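Local coordinates for ABC transporter substrate-binding protein (Staphylococcus aureus subsp. aureus NCTC 8325, PDB 3UN6) that probably serves as the ligand-binding component of an ABC-type import system, and binds zinc, though its natural ligand is not established, at residues A[150-155]-A[188-193]; A[35-40]-A[238-243]; A[99-104]-A[305-310]. All blocks are in the same frame, centred on the assembly; numbering follows the deposited sequence.

Interaction 1. Residues A[150-155]-A[188-193]; sequences YLLLEE and GYSVAE
L153 and S190 make the main apolar contact between helix 148-159 and strand 188-192. The branched end of the leucine lies alongside the serine methylene: L153 CD1 is 3.7 Å from S190 CB, and L153 CG follows at 3.9 Å from the same carbon. With CG anti to its own carbonyl carbon (chi1 -80°), the leucine carries this branch from the helix toward the strand. L152, one residue earlier, makes a looser approach, its CD1 standing 4.4 Å from S190 OG. L153 also packs on I120 of strand 112-122 and on F140 and I142 of strand 138-142, so one branched aliphatic side chain bridges several strands. A serine suits the place opposite it, because its short side chain lets the helix come close, the CA atoms of L153 and S190 being 7.3 Å apart.

The arrangement is a helix packed on one side of the mixed sheet in one lobe of a periplasmic-binding-protein fold. Strand 188-192 runs between 138-142, to which it is parallel, and 112-122, to which it is antiparallel. V191 and Y189 turn from this helix, and Y189 packs against helix 177-182. The zinc site is close by: the side chain of L152 is about 7 Å from that of C220 and about 8 Å from that of H46.

Polar interactions are directed elsewhere. S190 OG lies anti to its backbone N (chi1 -177°) and is hydrogen-bonded to the carbonyl oxygen of V119, which satisfies the buried hydroxyl within the sheet and leaves its methylene for L153.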
loop_
_atom_site.group_PDB
_atom_site.type_symbol
_atom_site.label_atom_id
_atom_site.label_comp_id
_atom_site.label_asym_id
_atom_site.label_seq_id
_atom_site.Cartn_x
_atom_site.Cartn_y
_atom_site.Cartn_z
ATOM N N TYR A 150 -6.942 -7.303 4.903
ATOM C CA TYR A 150 -7.993 -7.882 5.747
ATOM C C TYR A 150 -9.344 -7.847 5.001
ATOM O O TYR A 150 -10.086 -8.823 5.001
ATOM C CB TYR A 150 -8.137 -7.103 7.062
ATOM C CG TYR A 150 -9.356 -7.475 7.887
ATOM C CD1 TYR A 150 -10.503 -6.685 7.894
ATOM C CD2 TYR A 150 -9.371 -8.654 8.636
ATOM C CE1 TYR A 150 -11.616 -7.048 8.660
ATOM C CE2 TYR A 150 -10.452 -9.006 9.382
ATOM C CZ TYR A 150 -11.575 -8.215 9.394
ATOM O OH TYR A 150 -12.631 -8.621 10.159
ATOM N N LEU A 151 -9.649 -6.719 4.381
ATOM C CA LEU A 151 -10.909 -6.566 3.658
ATOM C C LEU A 151 -11.000 -7.503 2.459
ATOM O O LEU A 151 -12.042 -8.087 2.203
ATOM C CB LEU A 151 -11.103 -5.109 3.197
ATOM C CG LEU A 151 -11.069 -4.081 4.339
ATOM C CD1 LEU A 151 -11.150 -2.650 3.769
ATOM C CD2 LEU A 151 -12.180 -4.330 5.364
ATOM N N LEU A 152 -9.906 -7.638 1.718
ATOM C CA LEU A 152 -9.875 -8.523 0.554
ATOM C C LEU A 152 -10.142 -9.960 0.974
ATOM O O LEU A 152 -10.936 -10.680 0.342
ATOM C CB LEU A 152 -8.521 -8.427 -0.160
ATOM C CG LEU A 152 -8.255 -7.204 -1.038
ATOM C CD1 LEU A 152 -6.760 -7.067 -1.351
ATOM C CD2 LEU A 152 -9.087 -7.288 -2.321
ATOM N N LEU A 153 -9.499 -10.368 2.063
ATOM C CA LEU A 153 -9.652 -11.723 2.549
ATOM C C LEU A 153 -11.052 -12.008 3.045
ATOM O O LEU A 153 -11.590 -13.081 2.776
ATOM C CB LEU A 153 -8.595 -12.044 3.598
ATOM C CG LEU A 153 -7.203 -12.399 3.074
ATOM C CD1 LEU A 153 -6.172 -12.327 4.282
ATOM C CD2 LEU A 153 -7.222 -13.768 2.453
ATOM N N GLU A 154 -11.651 -11.049 3.745
ATOM C CA GLU A 154 -13.017 -11.208 4.213
ATOM C C GLU A 154 -14.006 -11.251 3.055
ATOM O O GLU A 154 -15.030 -11.934 3.125
ATOM C CB GLU A 154 -13.386 -10.086 5.193
ATOM C CG GLU A 154 -12.840 -10.322 6.562
ATOM C CD GLU A 154 -13.503 -11.488 7.230
ATOM O OE1 GLU A 154 -14.672 -11.343 7.639
ATOM O OE2 GLU A 154 -12.864 -12.544 7.381
ATOM N N GLU A 155 -13.727 -10.494 2.008
ATOM C CA GLU A 155 -14.605 -10.515 0.850
ATOM C C GLU A 155 -14.457 -11.853 0.130
ATOM O O GLU A 155 -15.448 -12.409 -0.360
ATOM C CB GLU A 155 -14.312 -9.354 -0.084
ATOM C CG GLU A 155 -15.221 -9.305 -1.324
ATOM C CD GLU A 155 -16.700 -9.302 -0.975
ATOM O OE1 GLU A 155 -17.067 -8.660 0.033
ATOM O OE2 GLU A 155 -17.490 -9.954 -1.709
ATOM N N GLY A 188 -2.119 -19.148 4.449
ATOM C CA GLY A 188 -1.869 -18.200 3.367
ATOM C C GLY A 188 -1.723 -16.797 3.886
ATOM O O GLY A 188 -1.666 -16.567 5.099
ATOM N N TYR A 189 -1.645 -15.845 2.962
ATOM C CA TYR A 189 -1.512 -14.470 3.337
ATOM C C TYR A 189 -1.938 -13.552 2.215
ATOM O O TYR A 189 -2.148 -13.992 1.068
ATOM C CB TYR A 189 -0.083 -14.153 3.807
ATOM C CG TYR A 189 1.066 -14.358 2.799
ATOM C CD1 TYR A 189 1.383 -13.379 1.850
ATOM C CD2 TYR A 189 1.883 -15.476 2.877
ATOM C CE1 TYR A 189 2.439 -13.550 0.968
ATOM C CE2 TYR A 189 2.941 -15.658 2.011
ATOM C CZ TYR A 189 3.215 -14.691 1.054
ATOM O OH TYR A 189 4.278 -14.879 0.217
ATOM N N SER A 190 -2.138 -12.294 2.573
ATOM C CA SER A 190 -2.463 -11.274 1.615
ATOM C C SER A 190 -1.522 -10.088 1.867
ATOM O O SER A 190 -1.356 -9.668 2.999
ATOM C CB SER A 190 -3.915 -10.873 1.750
ATOM O OG SER A 190 -4.236 -9.936 0.761
ATOM N N VAL A 191 -0.931 -9.538 0.805
ATOM C CA VAL A 191 0.062 -8.493 0.949
ATOM C C VAL A 191 0.322 -7.838 -0.393
ATOM O O VAL A 191 -0.169 -8.312 -1.423
ATOM C CB VAL A 191 1.373 -9.103 1.461
ATOM C CG1 VAL A 191 1.959 -10.061 0.382
ATOM C CG2 VAL A 191 2.374 -8.018 1.861
ATOM N N ALA A 192 1.042 -6.711 -0.372
ATOM C CA ALA A 192 1.410 -6.042 -1.606
ATOM C C ALA A 192 2.571 -6.794 -2.223
ATOM O O ALA A 192 3.379 -7.398 -1.512
ATOM C CB ALA A 192 1.824 -4.594 -1.335
ATOM N N GLU A 193 2.675 -6.754 -3.536
ATOM C CA GLU A 193 3.853 -7.319 -4.172
ATOM C C GLU A 193 5.008 -6.434 -3.707
ATOM O O GLU A 193 4.784 -5.287 -3.319
ATOM C CB GLU A 193 3.703 -7.334 -5.675
ATOM C CG GLU A 193 2.668 -8.350 -6.175
ATOM C CD GLU A 193 3.070 -9.830 -5.961
ATOM O OE1 GLU A 193 3.822 -10.146 -5.013
ATOM O OE2 GLU A 193 2.593 -10.692 -6.739
#

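Interaction 2. Residues A[35-40]-A[238-243]; sequences QVIKIG and QAFVQD
F240 of helix 234-250 meets I37 and I39, alternate residues of strand 36-41 that point to the same side of the sheet. The root of the aromatic side chain meets I37, whose CD1 is 3.9 Å from F240 CB and 4.2 Å from F240 CG. The far end of the ring belongs to I39: I39 CG1 is 4.1 Å from F240 CZ, and I39 CD1 is 4.1 Å from F240 CE2. Both isoleucines approach the ring obliquely. F240 CG is anti to the backbone N (chi1 171°), which sends the ring out from the helix to the strand, while I39 comes at it from the opposite direction. The bend of I39 (chi2 -68°) folds CD1 back to the ring's CE2 atom.

This is the tight, apolar part, and a long flat side chain suits it because the helix and strand backbones are well separated: the nearest CA atoms, of I37 and F240, lie 8.7 Å apart. L67 of strand 66-71 and T53 of helix 48-58 also touch F240, continuing the core around it. The other face of the strand is more open to solvent: V36 is exposed and K38 partly so, and both point away from the helix. On the helix, Q238 and Q242 are partly exposed and hydrogen-bond to the carbonyl oxygens of L317 and S322 near the C-terminus.

Alternating branched aliphatics on an interior strand, covered by a helix, typify the three-layer alpha/beta lobes of periplasmic-binding-protein folds, here the lobe containing the N-terminus.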
loop_
_atom_site.group_PDB
_atom_site.type_symbol
_atom_site.label_atom_id
_atom_site.label_comp_id
_atom_site.label_asym_id
_atom_site.label_seq_id
_atom_site.Cartn_x
_atom_site.Cartn_y
_atom_site.Cartn_z
ATOM N N GLN A 35 14.952 23.163 1.967
ATOM C CA GLN A 35 14.022 22.321 2.734
ATOM C C GLN A 35 14.068 20.810 2.436
ATOM O O GLN A 35 13.890 20.382 1.295
ATOM C CB GLN A 35 12.594 22.831 2.487
ATOM C CG GLN A 35 11.492 22.160 3.278
ATOM C CD GLN A 35 11.439 22.589 4.727
ATOM O OE1 GLN A 35 12.300 23.323 5.214
ATOM N NE2 GLN A 35 10.411 22.135 5.428
ATOM N N VAL A 36 14.267 20.018 3.486
ATOM C CA VAL A 36 14.327 18.569 3.381
ATOM C C VAL A 36 12.979 17.964 3.760
ATOM O O VAL A 36 12.437 18.274 4.814
ATOM C CB VAL A 36 15.399 17.979 4.333
ATOM C CG1 VAL A 36 15.436 16.455 4.220
ATOM C CG2 VAL A 36 16.778 18.583 4.039
ATOM N N ILE A 37 12.431 17.141 2.878
ATOM C CA ILE A 37 11.191 16.434 3.152
ATOM C C ILE A 37 11.586 14.988 3.339
ATOM O O ILE A 37 12.200 14.399 2.449
ATOM C CB ILE A 37 10.180 16.525 1.986
ATOM C CG1 ILE A 37 9.917 17.986 1.621
ATOM C CG2 ILE A 37 8.889 15.839 2.355
ATOM C CD1 ILE A 37 8.987 18.167 0.440
ATOM N N LYS A 38 11.262 14.437 4.504
ATOM C CA LYS A 38 11.532 13.023 4.815
ATOM C C LYS A 38 10.248 12.225 4.683
ATOM O O LYS A 38 9.261 12.493 5.396
ATOM C CB LYS A 38 12.013 12.847 6.253
ATOM C CG LYS A 38 13.414 13.255 6.598
ATOM C CD LYS A 38 13.701 12.726 8.044
ATOM C CE LYS A 38 15.155 12.788 8.480
ATOM N NZ LYS A 38 15.643 14.145 8.828
ATOM N N ILE A 39 10.254 11.215 3.824
ATOM C CA ILE A 39 9.059 10.426 3.595
ATOM C C ILE A 39 9.347 8.979 3.842
ATOM O O ILE A 39 10.330 8.417 3.307
ATOM C CB ILE A 39 8.534 10.551 2.144
ATOM C CG1 ILE A 39 8.268 12.006 1.752
ATOM C CG2 ILE A 39 7.280 9.691 1.953
ATOM C CD1 ILE A 39 7.114 12.697 2.464
ATOM N N GLY A 40 8.489 8.362 4.639
ATOM C CA GLY A 40 8.634 6.957 5.001
ATOM C C GLY A 40 7.943 5.957 4.089
ATOM O O GLY A 40 6.882 6.241 3.520
ATOM N N GLN A 238 3.475 21.603 -2.587
ATOM C CA GLN A 238 2.942 21.605 -3.944
ATOM C C GLN A 238 3.988 21.119 -4.953
ATOM O O GLN A 238 3.660 20.366 -5.837
ATOM C CB GLN A 238 2.444 23.007 -4.331
ATOM C CG GLN A 238 1.780 23.062 -5.707
ATOM C CD GLN A 238 0.485 22.250 -5.760
ATOM O OE1 GLN A 238 -0.509 22.606 -5.112
ATOM N NE2 GLN A 238 0.480 21.177 -6.563
ATOM N N ALA A 239 5.230 21.571 -4.831
ATOM C CA ALA A 239 6.302 21.140 -5.751
ATOM C C ALA A 239 6.485 19.622 -5.640
ATOM O O ALA A 239 6.544 18.911 -6.638
ATOM C CB ALA A 239 7.616 21.872 -5.445
ATOM N N PHE A 240 6.504 19.124 -4.415
ATOM C CA PHE A 240 6.649 17.681 -4.198
ATOM C C PHE A 240 5.497 16.839 -4.826
ATOM O O PHE A 240 5.742 15.884 -5.566
ATOM C CB PHE A 240 6.839 17.405 -2.699
ATOM C CG PHE A 240 6.775 15.972 -2.353
ATOM C CD1 PHE A 240 7.629 15.068 -2.968
ATOM C CD2 PHE A 240 5.865 15.513 -1.425
ATOM C CE1 PHE A 240 7.580 13.731 -2.681
ATOM C CE2 PHE A 240 5.808 14.172 -1.117
ATOM C CZ PHE A 240 6.686 13.271 -1.762
ATOM N N VAL A 241 4.255 17.230 -4.569
ATOM C CA VAL A 241 3.098 16.512 -5.124
ATOM C C VAL A 241 3.084 16.594 -6.653
ATOM O O VAL A 241 2.650 15.667 -7.334
ATOM C CB VAL A 241 1.780 17.075 -4.570
ATOM C CG1 VAL A 241 0.583 16.552 -5.368
ATOM C CG2 VAL A 241 1.664 16.732 -3.105
ATOM N N GLN A 242 3.561 17.713 -7.169
ATOM C CA GLN A 242 3.675 17.923 -8.615
ATOM C C GLN A 242 4.692 16.944 -9.246
ATOM O O GLN A 242 4.436 16.380 -10.294
ATOM C CB GLN A 242 4.102 19.355 -8.893
ATOM C CG GLN A 242 4.452 19.630 -10.368
ATOM C CD GLN A 242 3.244 19.760 -11.257
ATOM O OE1 GLN A 242 2.589 20.820 -11.291
ATOM N NE2 GLN A 242 2.963 18.706 -12.034
ATOM N N ASP A 243 5.848 16.767 -8.605
ATOM C CA ASP A 243 6.838 15.832 -9.088
ATOM C C ASP A 243 6.278 14.426 -8.961
ATOM O O ASP A 243 6.461 13.598 -9.835
ATOM C CB ASP A 243 8.143 15.987 -8.317
ATOM C CG ASP A 243 8.792 17.322 -8.576
ATOM O OD1 ASP A 243 8.462 17.924 -9.633
ATOM O OD2 ASP A 243 9.615 17.756 -7.748
#

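Interaction 3. Residues A[99-104]-A[305-310]; sequences KSKQKG and NPPAYD
The C-terminal turn of helix 94-102 meets an extended, proline-bearing loop, N305 to A308, with the CA atoms of Q102 and P307 6.0 Å apart. Q102 supplies the closest approach: its CG stands 3.4 Å from N305 O, and its CB 3.8 Å from the same oxygen, so aliphatic carbons rather than the amide rest on that carbonyl. The side chain leaves the helix with CG anti to the backbone N and is bent at chi2 (-97°). Its amide oxygen then turns to K99, whose NZ donates to Q102 OE1 at 3.0 Å. The C=O...donor angle is 144°, with the donor tilted 21° from the carbonyl plane. K99 and Q102, three residues apart on the helix, are thus joined on the same side, and a glutamine suits this exposed place by offering both methylenes for the loop and an oxygen for the lysine.

K101 divides its length similarly. Its CG is 4.3 Å from the CG of the P307 ring, but its ammonium leads away, where K101 NZ is hydrogen-bonded to the carbonyl oxygens of I107 and S105. P307 is a compact apolar surface for this, its ring also touching M98 and F312. P307 and its neighbour P306 restrict the backbone of the loop ahead of helix 309-312, for which A308 stands at the N-cap position.

Helix 94-102 closes in a Schellman motif, with G104, at positive phi, as its C-prime residue: G104 N bonds to K101 O at 2.8 Å and S105 N to S100 O. The contact is surface packing of a Schellman-capped helix end against the proline-rich entry to a short helix.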
loop_
_atom_site.group_PDB
_atom_site.type_symbol
_atom_site.label_atom_id
_atom_site.label_comp_id
_atom_site.label_asym_id
_atom_site.label_seq_id
_atom_site.Cartn_x
_atom_site.Cartn_y
_atom_site.Cartn_z
ATOM N N LYS A 99 -7.461 5.397 10.715
ATOM C CA LYS A 99 -7.596 5.107 12.137
ATOM C C LYS A 99 -6.788 6.117 12.940
ATOM O O LYS A 99 -7.284 6.684 13.899
ATOM C CB LYS A 99 -7.108 3.688 12.435
ATOM C CG LYS A 99 -7.030 3.340 13.902
ATOM C CD LYS A 99 -8.381 3.357 14.563
ATOM C CE LYS A 99 -8.247 2.979 16.036
ATOM N NZ LYS A 99 -9.522 3.108 16.790
ATOM N N SER A 100 -5.547 6.341 12.528
ATOM C CA SER A 100 -4.685 7.309 13.171
ATOM C C SER A 100 -5.387 8.675 13.122
ATOM O O SER A 100 -5.430 9.407 14.111
ATOM C CB SER A 100 -3.327 7.342 12.479
ATOM O OG SER A 100 -2.430 8.172 13.200
ATOM N N LYS A 101 -5.976 9.005 11.977
ATOM C CA LYS A 101 -6.728 10.264 11.851
ATOM C C LYS A 101 -7.915 10.302 12.834
ATOM O O LYS A 101 -8.140 11.306 13.509
ATOM C CB LYS A 101 -7.249 10.443 10.421
ATOM C CG LYS A 101 -7.858 11.804 10.134
ATOM C CD LYS A 101 -6.715 12.820 10.056
ATOM C CE LYS A 101 -7.168 14.230 9.992
ATOM N NZ LYS A 101 -5.992 15.140 10.077
ATOM N N GLN A 102 -8.668 9.207 12.927
ATOM C CA GLN A 102 -9.782 9.125 13.869
ATOM C C GLN A 102 -9.278 9.317 15.299
ATOM O O GLN A 102 -10.004 9.787 16.150
ATOM C CB GLN A 102 -10.534 7.789 13.711
ATOM C CG GLN A 102 -11.673 7.512 14.732
ATOM C CD GLN A 102 -11.288 6.634 15.958
ATOM O OE1 GLN A 102 -10.371 5.812 15.908
ATOM N NE2 GLN A 102 -12.044 6.780 17.030
ATOM N N LYS A 103 -8.033 8.939 15.558
ATOM C CA LYS A 103 -7.444 9.130 16.868
ATOM C C LYS A 103 -6.787 10.511 17.045
ATOM O O LYS A 103 -6.089 10.733 18.032
ATOM C CB LYS A 103 -6.473 7.990 17.195
ATOM C CG LYS A 103 -7.200 6.657 17.372
ATOM C CD LYS A 103 -6.333 5.578 17.999
ATOM C CE LYS A 103 -5.262 5.061 17.063
ATOM N NZ LYS A 103 -4.601 3.850 17.652
ATOM N N GLY A 104 -7.028 11.443 16.115
ATOM C CA GLY A 104 -6.524 12.832 16.261
ATOM C C GLY A 104 -5.262 13.223 15.497
ATOM O O GLY A 104 -4.710 14.305 15.709
ATOM N N ASN A 305 -14.762 3.954 13.457
ATOM C CA ASN A 305 -15.596 4.877 12.676
ATOM C C ASN A 305 -14.671 5.694 11.803
ATOM O O ASN A 305 -13.823 6.432 12.323
ATOM C CB ASN A 305 -16.517 5.772 13.497
ATOM C CG ASN A 305 -17.547 6.493 12.607
ATOM O OD1 ASN A 305 -18.656 5.991 12.397
ATOM N ND2 ASN A 305 -17.143 7.614 12.003
ATOM N N PRO A 306 -14.819 5.550 10.466
ATOM C CA PRO A 306 -13.915 6.218 9.548
ATOM C C PRO A 306 -14.165 7.719 9.441
ATOM O O PRO A 306 -15.300 8.175 9.637
ATOM C CB PRO A 306 -14.188 5.511 8.203
ATOM C CG PRO A 306 -15.598 5.091 8.284
ATOM C CD PRO A 306 -15.900 4.838 9.751
ATOM N N PRO A 307 -13.100 8.492 9.162
ATOM C CA PRO A 307 -13.238 9.920 8.992
ATOM C C PRO A 307 -13.855 10.244 7.622
ATOM O O PRO A 307 -13.695 9.477 6.663
ATOM C CB PRO A 307 -11.797 10.414 9.083
ATOM C CG PRO A 307 -10.996 9.302 8.580
ATOM C CD PRO A 307 -11.702 8.058 9.026
ATOM N N ALA A 308 -14.570 11.361 7.541
ATOM C CA ALA A 308 -15.172 11.802 6.284
ATOM C C ALA A 308 -14.089 12.208 5.276
ATOM O O ALA A 308 -12.991 12.577 5.656
ATOM C CB ALA A 308 -16.109 12.988 6.549
ATOM N N TYR A 309 -14.426 12.167 3.994
ATOM C CA TYR A 309 -13.505 12.561 2.926
ATOM C C TYR A 309 -12.808 13.920 3.175
ATOM O O TYR A 309 -11.564 14.020 3.123
ATOM C CB TYR A 309 -14.252 12.573 1.588
ATOM C CG TYR A 309 -13.364 12.764 0.392
ATOM C CD1 TYR A 309 -12.800 11.682 -0.261
ATOM C CD2 TYR A 309 -13.107 14.015 -0.091
ATOM C CE1 TYR A 309 -11.989 11.861 -1.364
ATOM C CE2 TYR A 309 -12.303 14.211 -1.183
ATOM C CZ TYR A 309 -11.744 13.137 -1.815
ATOM O OH TYR A 309 -10.955 13.357 -2.900
ATOM N N ASP A 310 -13.594 14.956 3.469
ATOM C CA ASP A 310 -13.045 16.308 3.701
ATOM C C ASP A 310 -12.165 16.426 4.958
ATOM O O ASP A 310 -11.378 17.352 5.077
ATOM C CB ASP A 310 -14.161 17.350 3.719
ATOM C CG ASP A 310 -14.758 17.594 2.335
ATOM O OD1 ASP A 310 -14.072 17.315 1.334
ATOM O OD2 ASP A 310 -15.895 18.085 2.237
#

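Interactions 1 and 2 are buried contacts between a helix and a sheet strand, on opposite sides of the chain's centre, with their centres 30 Å apart. Each belongs to a different sheet, and neither shares a helix or strand with the other. Interaction 3 lies at the surface and joins a helix end to a loop. Chemistry follows place: aliphatic and aromatic packing makes up interaction 2, interaction 1 adds a small polar residue tied into its sheet, and interaction 3 uses the carbon stretches of long polar side chains whose ends bond elsewhere. Segment 99-104 follows strand 89-93, which pairs with strand 36-41, linking interactions 2 and 3 through one sheet.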